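Local structure of RNA-directed RNA polymerase (Infectious pancreatic necrosis virus, 3ZED) at residues P32-P37 and G121-T126; H110-D115 and T156-S161; E152-L157 and S586-K591; K305-T310 and K317-W322. The protein probably copies the viral RNA genome as an RNA-dependent RNA polymerase, occurring both free and covalently attached to that RNA. All blocks are in the same frame, centred on the assembly; numbering follows the deposited sequence.

Contact 1 (P32-P37 and G121-T126); sequences PKRFRP and GAPDIT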
loop_
_atom_site.group_PDB
_atom_site.type_symbol
_atom_site.label_atom_id
_atom_site.label_comp_id
_atom_site.label_asym_id
_atom_site.label_seq_id
_atom_site.Cartn_x
_atom_site.Cartn_y
_atom_site.Cartn_z
ATOM N N PRO B 32 7.893 31.970 -12.039
ATOM C CA PRO B 32 9.218 31.328 -12.024
ATOM C C PRO B 32 9.480 30.615 -13.357
ATOM O O PRO B 32 8.534 30.252 -14.054
ATOM C CB PRO B 32 9.116 30.331 -10.860
ATOM C CG PRO B 32 7.888 30.772 -10.068
ATOM C CD PRO B 32 6.965 31.307 -11.096
ATOM N N LYS B 33 10.748 30.462 -13.745
ATOM C CA LYS B 33 11.057 29.778 -15.003
ATOM C C LYS B 33 10.774 28.280 -14.870
ATOM O O LYS B 33 10.935 27.719 -13.777
ATOM C CB LYS B 33 12.523 30.017 -15.410
ATOM N N ARG B 34 10.322 27.642 -15.975
ATOM C CA ARG B 34 10.108 26.196 -16.035
ATOM C C ARG B 34 11.395 25.497 -15.689
ATOM O O ARG B 34 12.476 25.956 -16.074
ATOM C CB ARG B 34 9.665 25.730 -17.441
ATOM C CG ARG B 34 8.180 25.758 -17.745
ATOM C CD ARG B 34 7.316 24.946 -16.799
ATOM N NE ARG B 34 7.503 23.492 -16.854
ATOM C CZ ARG B 34 6.843 22.673 -17.670
ATOM N NH1 ARG B 34 6.000 23.158 -18.570
ATOM N NH2 ARG B 34 7.038 21.364 -17.603
ATOM N N PHE B 35 11.288 24.398 -14.959
ATOM C CA PHE B 35 12.447 23.620 -14.595
ATOM C C PHE B 35 12.809 22.736 -15.764
ATOM O O PHE B 35 11.934 22.064 -16.325
ATOM C CB PHE B 35 12.158 22.797 -13.325
ATOM C CG PHE B 35 13.204 21.766 -12.974
ATOM C CD1 PHE B 35 14.518 22.147 -12.685
ATOM C CD2 PHE B 35 12.872 20.421 -12.899
ATOM C CE1 PHE B 35 15.475 21.190 -12.334
ATOM C CE2 PHE B 35 13.827 19.463 -12.541
ATOM C CZ PHE B 35 15.118 19.849 -12.260
ATOM N N ARG B 36 14.090 22.777 -16.163
ATOM C CA ARG B 36 14.627 21.925 -17.215
ATOM C C ARG B 36 15.612 20.976 -16.556
ATOM O O ARG B 36 16.701 21.419 -16.171
ATOM C CB ARG B 36 15.277 22.738 -18.351
ATOM C CG ARG B 36 15.768 21.874 -19.528
ATOM C CD ARG B 36 16.113 22.679 -20.777
ATOM N NE ARG B 36 14.957 23.247 -21.490
ATOM C CZ ARG B 36 14.242 22.631 -22.432
ATOM N NH1 ARG B 36 14.513 21.378 -22.771
ATOM N NH2 ARG B 36 13.231 23.255 -23.018
ATOM N N PRO B 37 15.243 19.688 -16.364
ATOM C CA PRO B 37 16.189 18.752 -15.735
ATOM C C PRO B 37 17.517 18.704 -16.498
ATOM O O PRO B 37 17.528 18.859 -17.712
ATOM C CB PRO B 37 15.454 17.407 -15.793
ATOM C CG PRO B 37 14.008 17.772 -15.898
ATOM C CD PRO B 37 13.983 19.008 -16.740
ATOM N N GLY B 121 3.743 17.832 -16.115
ATOM C CA GLY B 121 4.464 18.393 -14.980
ATOM C C GLY B 121 4.497 19.904 -15.000
ATOM O O GLY B 121 5.287 20.519 -14.276
ATOM N N ALA B 122 3.657 20.522 -15.849
ATOM C CA ALA B 122 3.585 21.972 -15.955
ATOM C C ALA B 122 2.943 22.570 -14.687
ATOM O O ALA B 122 1.921 22.072 -14.243
ATOM C CB ALA B 122 2.803 22.377 -17.194
ATOM N N PRO B 123 3.567 23.590 -14.058
ATOM C CA PRO B 123 2.956 24.194 -12.868
ATOM C C PRO B 123 1.702 24.977 -13.242
ATOM O O PRO B 123 1.603 25.463 -14.380
ATOM C CB PRO B 123 4.056 25.134 -12.345
ATOM C CG PRO B 123 4.844 25.477 -13.536
ATOM C CD PRO B 123 4.815 24.282 -14.432
ATOM N N ASP B 124 0.754 25.126 -12.305
ATOM C CA ASP B 124 -0.460 25.898 -12.593
ATOM C C ASP B 124 -0.184 27.412 -12.453
ATOM O O ASP B 124 -0.515 28.042 -11.446
ATOM C CB ASP B 124 -1.645 25.451 -11.719
ATOM C CG ASP B 124 -2.983 25.932 -12.227
ATOM O OD1 ASP B 124 -3.007 26.836 -13.098
ATOM O OD2 ASP B 124 -3.999 25.448 -11.731
ATOM N N ILE B 125 0.402 27.980 -13.511
ATOM C CA ILE B 125 0.783 29.382 -13.690
ATOM C C ILE B 125 -0.472 30.274 -13.807
ATOM O O ILE B 125 -0.429 31.444 -13.393
ATOM C CB ILE B 125 1.711 29.463 -14.951
ATOM C CG1 ILE B 125 3.099 28.857 -14.647
ATOM C CG2 ILE B 125 1.848 30.857 -15.550
ATOM C CD1 ILE B 125 3.686 29.124 -13.230
ATOM N N THR B 126 -1.580 29.719 -14.355
ATOM C CA THR B 126 -2.855 30.443 -14.469
ATOM C C THR B 126 -3.348 30.731 -13.045
ATOM O O THR B 126 -3.680 31.876 -12.756
ATOM C CB THR B 126 -3.867 29.679 -15.343
ATOM O OG1 THR B 126 -3.228 29.341 -16.575
ATOM C CG2 THR B 126 -5.106 30.506 -15.659
#
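Arg34 lays its side chain over the Gly121-Pro123 loop, meeting it with carbon and with one guanidinium face rather than with its N-H groups. Beyond CB and CG the chain bends at chi2 and chi3 (-57° and -67°), which turns CD and the guanidinium onto Pro123 and Ala122. CD is the first atom to land, 3.5 Å from Pro123 CD. NE follows across the same proline, 3.7 Å from Pro123 CD. Further out, the guanidinium spreads over Ala122, whose CA lies 3.6 Å off the plane of the Arg34 group, toward its rim. NH1 reaches Ala122 CB at 3.6 Å and is hydrogen-bonded to Gly118 O. NH2 passes obliquely by Gly121 O at 3.9 Å. Some way off, Pro32 CD and Ile125 CD1 graze at 4.5 Å, both residues also resting on Ile154. Asp124, centre of an inverse gamma turn, closes the loop and caps helix 125-137 with OD1 on Leu127 N. An extended N-terminal arm thus packs at the protein surface on the N-cap turn of a helix.

Contact 2 (H110-D115 and T156-S161); sequences HKPDHD and TLQYGS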
loop_
_atom_site.group_PDB
_atom_site.type_symbol
_atom_site.label_atom_id
_atom_site.label_comp_id
_atom_site.label_asym_id
_atom_site.label_seq_id
_atom_site.Cartn_x
_atom_site.Cartn_y
_atom_site.Cartn_z
ATOM N N HIS B 110 11.306 9.208 -18.226
ATOM C CA HIS B 110 11.497 10.146 -17.140
ATOM C C HIS B 110 11.065 11.487 -17.679
ATOM O O HIS B 110 11.676 11.988 -18.626
ATOM C CB HIS B 110 12.963 10.112 -16.677
ATOM C CG HIS B 110 13.371 8.786 -16.112
ATOM N ND1 HIS B 110 14.044 7.851 -16.872
ATOM C CD2 HIS B 110 13.159 8.270 -14.880
ATOM C CE1 HIS B 110 14.244 6.812 -16.077
ATOM N NE2 HIS B 110 13.743 7.021 -14.868
ATOM N N LYS B 111 9.932 12.014 -17.183
ATOM C CA LYS B 111 9.427 13.290 -17.687
ATOM C C LYS B 111 9.075 14.253 -16.536
ATOM O O LYS B 111 8.519 13.814 -15.536
ATOM C CB LYS B 111 8.207 13.109 -18.627
ATOM C CG LYS B 111 8.436 12.279 -19.891
ATOM C CD LYS B 111 9.362 12.939 -20.933
ATOM C CE LYS B 111 9.777 11.922 -21.972
ATOM N NZ LYS B 111 10.820 12.452 -22.873
ATOM N N PRO B 112 9.365 15.569 -16.676
ATOM C CA PRO B 112 10.086 16.198 -17.796
ATOM C C PRO B 112 11.549 15.760 -17.804
ATOM O O PRO B 112 12.027 15.182 -16.822
ATOM C CB PRO B 112 9.927 17.696 -17.511
ATOM C CG PRO B 112 9.773 17.789 -16.024
ATOM C CD PRO B 112 9.035 16.544 -15.617
ATOM N N ASP B 113 12.238 15.970 -18.926
ATOM C CA ASP B 113 13.665 15.675 -19.038
ATOM C C ASP B 113 14.355 16.851 -19.740
ATOM O O ASP B 113 13.703 17.855 -20.040
ATOM C CB ASP B 113 13.958 14.307 -19.700
ATOM C CG ASP B 113 13.458 14.064 -21.114
ATOM O OD1 ASP B 113 13.445 15.023 -21.919
ATOM O OD2 ASP B 113 13.174 12.892 -21.444
ATOM N N HIS B 114 15.670 16.747 -19.969
ATOM C CA HIS B 114 16.431 17.818 -20.597
ATOM C C HIS B 114 15.900 18.194 -21.991
ATOM O O HIS B 114 15.907 19.376 -22.330
ATOM C CB HIS B 114 17.914 17.446 -20.688
ATOM C CG HIS B 114 18.793 18.599 -21.058
ATOM N ND1 HIS B 114 19.099 19.598 -20.145
ATOM C CD2 HIS B 114 19.375 18.895 -22.244
ATOM C CE1 HIS B 114 19.875 20.451 -20.796
ATOM N NE2 HIS B 114 20.064 20.073 -22.062
ATOM N N ASP B 115 15.415 17.213 -22.765
ATOM C CA ASP B 115 14.953 17.438 -24.127
ATOM C C ASP B 115 13.425 17.543 -24.279
ATOM O O ASP B 115 12.948 17.822 -25.381
ATOM C CB ASP B 115 15.495 16.327 -25.031
ATOM C CG ASP B 115 17.012 16.309 -25.111
ATOM O OD1 ASP B 115 17.604 17.360 -25.451
ATOM O OD2 ASP B 115 17.606 15.253 -24.819
ATOM N N THR B 156 10.407 25.702 -6.593
ATOM C CA THR B 156 11.317 24.701 -6.008
ATOM C C THR B 156 10.898 23.250 -6.206
ATOM O O THR B 156 11.741 22.365 -6.040
ATOM C CB THR B 156 11.508 24.973 -4.518
ATOM O OG1 THR B 156 10.242 24.840 -3.869
ATOM C CG2 THR B 156 12.124 26.353 -4.258
ATOM N N LEU B 157 9.629 22.996 -6.550
ATOM C CA LEU B 157 9.134 21.645 -6.779
ATOM C C LEU B 157 8.982 21.346 -8.276
ATOM O O LEU B 157 9.047 22.238 -9.114
ATOM C CB LEU B 157 7.781 21.375 -6.047
ATOM C CG LEU B 157 7.696 21.633 -4.536
ATOM C CD1 LEU B 157 6.317 21.328 -4.017
ATOM C CD2 LEU B 157 8.756 20.838 -3.745
ATOM N N GLN B 158 8.784 20.071 -8.597
ATOM C CA GLN B 158 8.519 19.606 -9.936
ATOM C C GLN B 158 7.734 18.308 -9.879
ATOM O O GLN B 158 8.205 17.331 -9.297
ATOM C CB GLN B 158 9.822 19.416 -10.743
ATOM C CG GLN B 158 9.592 18.931 -12.183
ATOM C CD GLN B 158 8.764 19.906 -12.982
ATOM O OE1 GLN B 158 9.183 21.034 -13.231
ATOM N NE2 GLN B 158 7.552 19.507 -13.360
ATOM N N TYR B 159 6.541 18.293 -10.481
ATOM C CA TYR B 159 5.811 17.043 -10.605
ATOM C C TYR B 159 6.388 16.298 -11.801
ATOM O O TYR B 159 6.633 16.905 -12.854
ATOM C CB TYR B 159 4.288 17.226 -10.730
ATOM C CG TYR B 159 3.580 15.896 -10.894
ATOM C CD1 TYR B 159 3.367 15.058 -9.803
ATOM C CD2 TYR B 159 3.228 15.422 -12.157
ATOM C CE1 TYR B 159 2.784 13.801 -9.956
ATOM C CE2 TYR B 159 2.668 14.155 -12.325
ATOM C CZ TYR B 159 2.431 13.354 -11.219
ATOM O OH TYR B 159 1.828 12.124 -11.370
ATOM N N GLY B 160 6.626 15.009 -11.624
ATOM C CA GLY B 160 7.189 14.187 -12.679
ATOM C C GLY B 160 7.715 12.857 -12.198
ATOM O O GLY B 160 7.591 12.530 -11.019
ATOM N N SER B 161 8.345 12.099 -13.113
ATOM C CA SER B 161 8.852 10.754 -12.862
ATOM C C SER B 161 10.397 10.730 -12.678
ATOM O O SER B 161 11.045 9.709 -12.934
ATOM C CB SER B 161 8.405 9.818 -13.982
ATOM O OG SER B 161 8.682 10.364 -15.263
#
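Lys111 and Ser161 grip each other by two nearly straight hydrogen bonds, of which one uses a side chain where a strand pair would use backbone. Lys111 N donates to Ser161 OG (2.8 Å, 169° at the hydrogen), and Ser161 N donates to Lys111 O (3.0 Å, 160°). The serine hydroxyl stands between its own backbone N and carbonyl carbon (chi1 50°), a rotation that turns it to the loop. Beside this pair, Gly160 carries no side chain, and Lys111 O comes within 3.2 Å of Gly160 CA. The His110 ring presents its edge to Ser161 O, which lies in the ring plane 3.2 Å from His110 CD2, while NE2 is bonded to Gln167. Pro112, after a cis peptide bond, sets its CG 3.8 Å from Gln158 CD, the two side chains sliding past each other in opposite directions. That amide is pinned in turn: Gln158 NE2 donates to Tyr159 O at 2.8 Å, an acceptor within its amide plane, and also to Gly121 O. Outermost, Lys111 NZ forms salt bridges with Asp113 OD2 (2.8 Å), met from above the carboxylate plane, and with Glu116. Strand 157-160 is paired antiparallel with strand 299-310, and here a cis-proline loop lies against that small strand of the mixed sheet.

Contact 3 (E152-L157 and S586-K591); sequences EAIATL and SAAYPK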
loop_
_atom_site.group_PDB
_atom_site.type_symbol
_atom_site.label_atom_id
_atom_site.label_comp_id
_atom_site.label_asym_id
_atom_site.label_seq_id
_atom_site.Cartn_x
_atom_site.Cartn_y
_atom_site.Cartn_z
ATOM N N GLU B 152 6.648 29.749 -4.273
ATOM C CA GLU B 152 7.829 29.006 -3.821
ATOM C C GLU B 152 7.720 27.516 -4.229
ATOM O O GLU B 152 8.709 26.951 -4.677
ATOM C CB GLU B 152 8.032 29.158 -2.299
ATOM C CG GLU B 152 9.163 28.322 -1.700
ATOM C CD GLU B 152 10.626 28.724 -1.863
ATOM O OE1 GLU B 152 10.939 29.554 -2.750
ATOM O OE2 GLU B 152 11.471 28.142 -1.142
ATOM N N ALA B 153 6.510 26.911 -4.135
ATOM C CA ALA B 153 6.304 25.512 -4.561
ATOM C C ALA B 153 6.537 25.367 -6.087
ATOM O O ALA B 153 7.220 24.441 -6.507
ATOM C CB ALA B 153 4.912 25.026 -4.182
ATOM N N ILE B 154 6.035 26.331 -6.898
ATOM C CA ILE B 154 6.229 26.334 -8.350
ATOM C C ILE B 154 7.735 26.489 -8.667
ATOM O O ILE B 154 8.243 25.800 -9.559
ATOM C CB ILE B 154 5.364 27.448 -9.025
ATOM C CG1 ILE B 154 3.848 27.081 -8.985
ATOM C CG2 ILE B 154 5.837 27.729 -10.468
ATOM C CD1 ILE B 154 2.882 28.183 -9.329
ATOM N N ALA B 155 8.443 27.357 -7.906
ATOM C CA ALA B 155 9.866 27.628 -8.095
ATOM C C ALA B 155 10.801 26.510 -7.602
ATOM O O ALA B 155 11.884 26.386 -8.155
ATOM C CB ALA B 155 10.244 28.932 -7.407
ATOM N N THR B 156 10.407 25.702 -6.593
ATOM C CA THR B 156 11.317 24.701 -6.008
ATOM C C THR B 156 10.898 23.250 -6.206
ATOM O O THR B 156 11.741 22.365 -6.040
ATOM C CB THR B 156 11.508 24.973 -4.518
ATOM O OG1 THR B 156 10.242 24.840 -3.869
ATOM C CG2 THR B 156 12.124 26.353 -4.258
ATOM N N LEU B 157 9.629 22.996 -6.550
ATOM C CA LEU B 157 9.134 21.645 -6.779
ATOM C C LEU B 157 8.982 21.346 -8.276
ATOM O O LEU B 157 9.047 22.238 -9.114
ATOM C CB LEU B 157 7.781 21.375 -6.047
ATOM C CG LEU B 157 7.696 21.633 -4.536
ATOM C CD1 LEU B 157 6.317 21.328 -4.017
ATOM C CD2 LEU B 157 8.756 20.838 -3.745
ATOM N N SER B 586 -0.052 20.452 -4.357
ATOM C CA SER B 586 -1.081 19.999 -5.303
ATOM C C SER B 586 -1.663 21.183 -6.126
ATOM O O SER B 586 -1.897 21.027 -7.331
ATOM C CB SER B 586 -2.178 19.242 -4.567
ATOM O OG SER B 586 -3.048 18.633 -5.500
ATOM N N ALA B 587 -1.810 22.374 -5.506
ATOM C CA ALA B 587 -2.250 23.594 -6.196
ATOM C C ALA B 587 -1.181 24.078 -7.172
ATOM O O ALA B 587 -1.520 24.519 -8.271
ATOM C CB ALA B 587 -2.564 24.704 -5.190
ATOM N N ALA B 588 0.104 24.003 -6.777
ATOM C CA ALA B 588 1.237 24.436 -7.604
ATOM C C ALA B 588 1.469 23.473 -8.789
ATOM O O ALA B 588 1.655 23.932 -9.918
ATOM C CB ALA B 588 2.501 24.538 -6.755
ATOM N N TYR B 589 1.462 22.152 -8.523
ATOM C CA TYR B 589 1.696 21.125 -9.528
ATOM C C TYR B 589 0.553 20.113 -9.581
ATOM O O TYR B 589 0.689 19.017 -9.037
ATOM C CB TYR B 589 3.030 20.412 -9.273
ATOM C CG TYR B 589 4.203 21.245 -9.730
ATOM C CD1 TYR B 589 4.619 21.231 -11.055
ATOM C CD2 TYR B 589 4.871 22.087 -8.843
ATOM C CE1 TYR B 589 5.676 22.031 -11.488
ATOM C CE2 TYR B 589 5.915 22.897 -9.268
ATOM C CZ TYR B 589 6.313 22.870 -10.593
ATOM O OH TYR B 589 7.341 23.683 -11.009
ATOM N N PRO B 590 -0.570 20.444 -10.264
ATOM C CA PRO B 590 -1.677 19.465 -10.348
ATOM C C PRO B 590 -1.300 18.264 -11.196
ATOM O O PRO B 590 -0.520 18.400 -12.147
ATOM C CB PRO B 590 -2.822 20.255 -11.001
ATOM C CG PRO B 590 -2.168 21.408 -11.701
ATOM C CD PRO B 590 -0.890 21.707 -10.972
ATOM N N LYS B 591 -1.803 17.073 -10.820
ATOM C CA LYS B 591 -1.637 15.875 -11.651
ATOM C C LYS B 591 -2.668 16.022 -12.754
ATOM O O LYS B 591 -3.797 16.468 -12.472
ATOM C CB LYS B 591 -1.859 14.563 -10.866
ATOM C CG LYS B 591 -0.865 14.281 -9.765
ATOM C CD LYS B 591 -1.105 12.920 -9.148
ATOM C CE LYS B 591 -0.179 12.677 -7.973
ATOM N NZ LYS B 591 -0.171 11.253 -7.538
#
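Tyr589 sends its hydroxyl to the last turn of helix 143-156, where OH donates to Ile154 O at 2.7 Å. The bond lies in the carbonyl plane, on a lone pair, with a C=O...O angle of 133°. With CG beside its backbone N (chi1 -78°), the ring swings from the end of its own helix toward the neighbouring one, and its tip enters a group of backbone oxygens. Leu157 O stands obliquely 2.9 Å from Tyr589 OH and is hydrogen-bonded to Gln311, while Ala153 O sits at the ring edge, in plane, 3.4 Å from Tyr589 CE2. Two helices, 143-156 and 580-588, meet here by their C-terminal ends, joining parts of the chain assigned to the palm and thumb families, and the tyrosine takes up a carbonyl where the first helix runs out. Just before it, Ala588 CB fits between two side chains of helix 143-156, 3.6 Å from Ala153 CB and likewise 3.6 Å from Ile154 CG1. Ile154 holds CG1 beside its backbone N (chi1 -71°), which places this branch, rather than CG2, against Ala588. The side chain of Leu157, the first residue past the helix, meets the ring with CB, 4.0 Å from Tyr589 CE2. On the helix itself Thr156 OG1 turns back to Glu152 O at 2.7 Å, from above the carbonyl plane, sharing that oxygen with Thr156 N.

Contact 4 (K305-T310 and K317-W322); sequences KGERYT and KTRNIW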
loop_
_atom_site.group_PDB
_atom_site.type_symbol
_atom_site.label_atom_id
_atom_site.label_comp_id
_atom_site.label_asym_id
_atom_site.label_seq_id
_atom_site.Cartn_x
_atom_site.Cartn_y
_atom_site.Cartn_z
ATOM N N LYS B 305 8.413 6.538 -9.702
ATOM C CA LYS B 305 7.126 7.042 -9.208
ATOM C C LYS B 305 6.929 8.538 -9.539
ATOM O O LYS B 305 7.834 9.346 -9.299
ATOM C CB LYS B 305 7.030 6.823 -7.687
ATOM C CG LYS B 305 5.640 6.974 -7.115
ATOM C CD LYS B 305 5.604 6.550 -5.653
ATOM C CE LYS B 305 4.182 6.439 -5.138
ATOM N NZ LYS B 305 3.584 7.775 -4.893
ATOM N N GLY B 306 5.749 8.876 -10.071
ATOM C CA GLY B 306 5.358 10.254 -10.365
ATOM C C GLY B 306 5.036 10.962 -9.064
ATOM O O GLY B 306 4.174 10.511 -8.313
ATOM N N GLU B 307 5.789 12.008 -8.734
ATOM C CA GLU B 307 5.620 12.757 -7.485
ATOM C C GLU B 307 6.050 14.198 -7.625
ATOM O O GLU B 307 6.673 14.562 -8.622
ATOM C CB GLU B 307 6.457 12.104 -6.376
ATOM C CG GLU B 307 5.607 11.244 -5.480
ATOM C CD GLU B 307 6.365 10.337 -4.548
ATOM O OE1 GLU B 307 7.591 10.533 -4.376
ATOM O OE2 GLU B 307 5.716 9.443 -3.962
ATOM N N ARG B 308 5.761 15.006 -6.602
ATOM C CA ARG B 308 6.169 16.394 -6.556
ATOM C C ARG B 308 7.510 16.400 -5.826
ATOM O O ARG B 308 7.584 16.443 -4.592
ATOM C CB ARG B 308 5.067 17.296 -5.947
ATOM C CG ARG B 308 3.903 17.455 -6.950
ATOM C CD ARG B 308 2.569 17.990 -6.454
ATOM N NE ARG B 308 1.722 16.929 -5.937
ATOM C CZ ARG B 308 0.556 16.536 -6.436
ATOM N NH1 ARG B 308 0.041 17.134 -7.495
ATOM N NH2 ARG B 308 -0.104 15.546 -5.875
ATOM N N TYR B 309 8.580 16.224 -6.629
ATOM C CA TYR B 309 9.963 16.191 -6.182
ATOM C C TYR B 309 10.540 17.580 -6.037
ATOM O O TYR B 309 10.073 18.517 -6.679
ATOM C CB TYR B 309 10.810 15.393 -7.185
ATOM C CG TYR B 309 10.452 13.926 -7.246
ATOM C CD1 TYR B 309 10.747 13.074 -6.190
ATOM C CD2 TYR B 309 9.839 13.385 -8.371
ATOM C CE1 TYR B 309 10.410 11.724 -6.232
ATOM C CE2 TYR B 309 9.507 12.032 -8.432
ATOM C CZ TYR B 309 9.808 11.203 -7.363
ATOM O OH TYR B 309 9.503 9.866 -7.388
ATOM N N THR B 310 11.583 17.709 -5.214
ATOM C CA THR B 310 12.339 18.955 -5.049
ATOM C C THR B 310 13.246 19.061 -6.276
ATOM O O THR B 310 13.948 18.095 -6.577
ATOM C CB THR B 310 13.074 18.915 -3.695
ATOM O OG1 THR B 310 12.107 19.152 -2.677
ATOM C CG2 THR B 310 14.137 19.940 -3.562
ATOM N N LYS B 317 16.981 11.854 -5.782
ATOM C CA LYS B 317 15.917 11.029 -5.238
ATOM C C LYS B 317 14.682 10.936 -6.149
ATOM O O LYS B 317 13.960 11.912 -6.342
ATOM C CB LYS B 317 15.502 11.564 -3.849
ATOM C CG LYS B 317 14.395 10.791 -3.156
ATOM C CD LYS B 317 13.730 11.666 -2.094
ATOM C CE LYS B 317 12.407 11.115 -1.626
ATOM N NZ LYS B 317 11.761 12.005 -0.625
ATOM N N THR B 318 14.456 9.738 -6.687
ATOM C CA THR B 318 13.262 9.357 -7.436
ATOM C C THR B 318 12.748 8.131 -6.715
ATOM O O THR B 318 13.463 7.136 -6.640
ATOM C CB THR B 318 13.504 9.108 -8.939
ATOM O OG1 THR B 318 14.207 10.198 -9.539
ATOM C CG2 THR B 318 12.196 8.799 -9.707
ATOM N N ARG B 319 11.550 8.196 -6.150
ATOM C CA ARG B 319 11.004 7.025 -5.466
ATOM C C ARG B 319 10.672 5.944 -6.510
ATOM O O ARG B 319 10.320 6.252 -7.662
ATOM C CB ARG B 319 9.789 7.386 -4.592
ATOM C CG ARG B 319 10.168 8.305 -3.427
ATOM C CD ARG B 319 9.471 7.947 -2.133
ATOM N NE ARG B 319 8.102 8.454 -2.061
ATOM C CZ ARG B 319 7.070 7.753 -1.599
ATOM N NH1 ARG B 319 7.240 6.503 -1.182
ATOM N NH2 ARG B 319 5.858 8.293 -1.562
ATOM N N ASN B 320 10.854 4.688 -6.114
ATOM C CA ASN B 320 10.646 3.556 -7.016
ATOM C C ASN B 320 9.440 2.724 -6.684
ATOM O O ASN B 320 9.205 2.417 -5.519
ATOM C CB ASN B 320 11.879 2.652 -7.005
ATOM C CG ASN B 320 13.111 3.315 -7.562
ATOM O OD1 ASN B 320 13.078 3.920 -8.618
ATOM N ND2 ASN B 320 14.235 3.198 -6.873
ATOM N N ILE B 321 8.702 2.312 -7.727
ATOM C CA ILE B 321 7.613 1.354 -7.599
ATOM C C ILE B 321 8.190 0.011 -8.078
ATOM O O ILE B 321 8.638 -0.095 -9.225
ATOM C CB ILE B 321 6.318 1.751 -8.363
ATOM C CG1 ILE B 321 5.699 3.091 -7.853
ATOM C CG2 ILE B 321 5.301 0.583 -8.418
ATOM C CD1 ILE B 321 4.389 3.057 -6.990
ATOM N N TRP B 322 8.227 -0.986 -7.193
ATOM C CA TRP B 322 8.687 -2.330 -7.533
ATOM C C TRP B 322 7.482 -3.001 -8.183
ATOM O O TRP B 322 6.524 -3.389 -7.502
ATOM C CB TRP B 322 9.169 -3.037 -6.277
ATOM C CG TRP B 322 9.931 -4.308 -6.512
ATOM C CD1 TRP B 322 11.288 -4.447 -6.579
ATOM C CD2 TRP B 322 9.386 -5.639 -6.575
ATOM N NE1 TRP B 322 11.623 -5.781 -6.691
ATOM C CE2 TRP B 322 10.475 -6.533 -6.702
ATOM C CE3 TRP B 322 8.075 -6.165 -6.539
ATOM C CZ2 TRP B 322 10.297 -7.921 -6.796
ATOM C CZ3 TRP B 322 7.899 -7.533 -6.627
ATOM C CH2 TRP B 322 9.000 -8.399 -6.762
#
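The Arg319 guanidinium and the Glu307 carboxylate meet with planes 29° apart, their side chains crossing at about a right angle. Arg319 NH2 bridges to Glu307 OE2 at 2.7 Å; NE bonds OE1 on its syn lone pair at 3.2 Å, bent to 139°. Over one guanidinium face runs Lys305 CD, the lysine lying alongside the arginine. The Tyr309 ring carries Glu307 CB over one face, near the rim, and Lys305 O at its edge in plane, whereas Lys317 O approaches obliquely, 3.4 Å from Tyr309 CD1. These groups fill the turn-ward part of the beta hairpin of strands 299-310 and 320-323, where Lys305 N donates to Arg319 O at 2.8 Å. Tyr309 OH donates to Lys305 O of its own strand segment (2.6 Å) and accepts from Arg319 N across the hairpin (2.9 Å). Lys305 kinks at chi4 (-75°), and NZ reaches Glu307 OE2 on the anti side at 2.9 Å; one carboxylate thus joins two cations, which would offset their mutual repulsion. Beyond the network, Lys305 CE packs on Ile321 CD1 at 3.9 Å.

How the contacts relate
Contacts 1, 2 and 3 form one continuous patch, with centres about 8 Å (1 and 3) and 9 Å (1 and 2) apart. Gln158 NE2 of contact 2 reaches Gly121 O of contact 1 at 2.6 Å, and Asp124 N of contact 1 bonds Ala588 O of contact 3 at 2.8 Å. Contacts 2 and 3 share Thr156 and Leu157. Sheet pairing leads on to contact 4, Gln158 N to Tyr309 O at 2.8 Å, and Tyr589 O of contact 3 meets Arg308 NH1 of contact 4 at 2.5 Å, probably hydrogen-bonded. Contacts 1 to 3 lie away from the potassium and predicted GTP sites; the Ile321 side chain of contact 4 is about 10 Å from Gly248 of the latter.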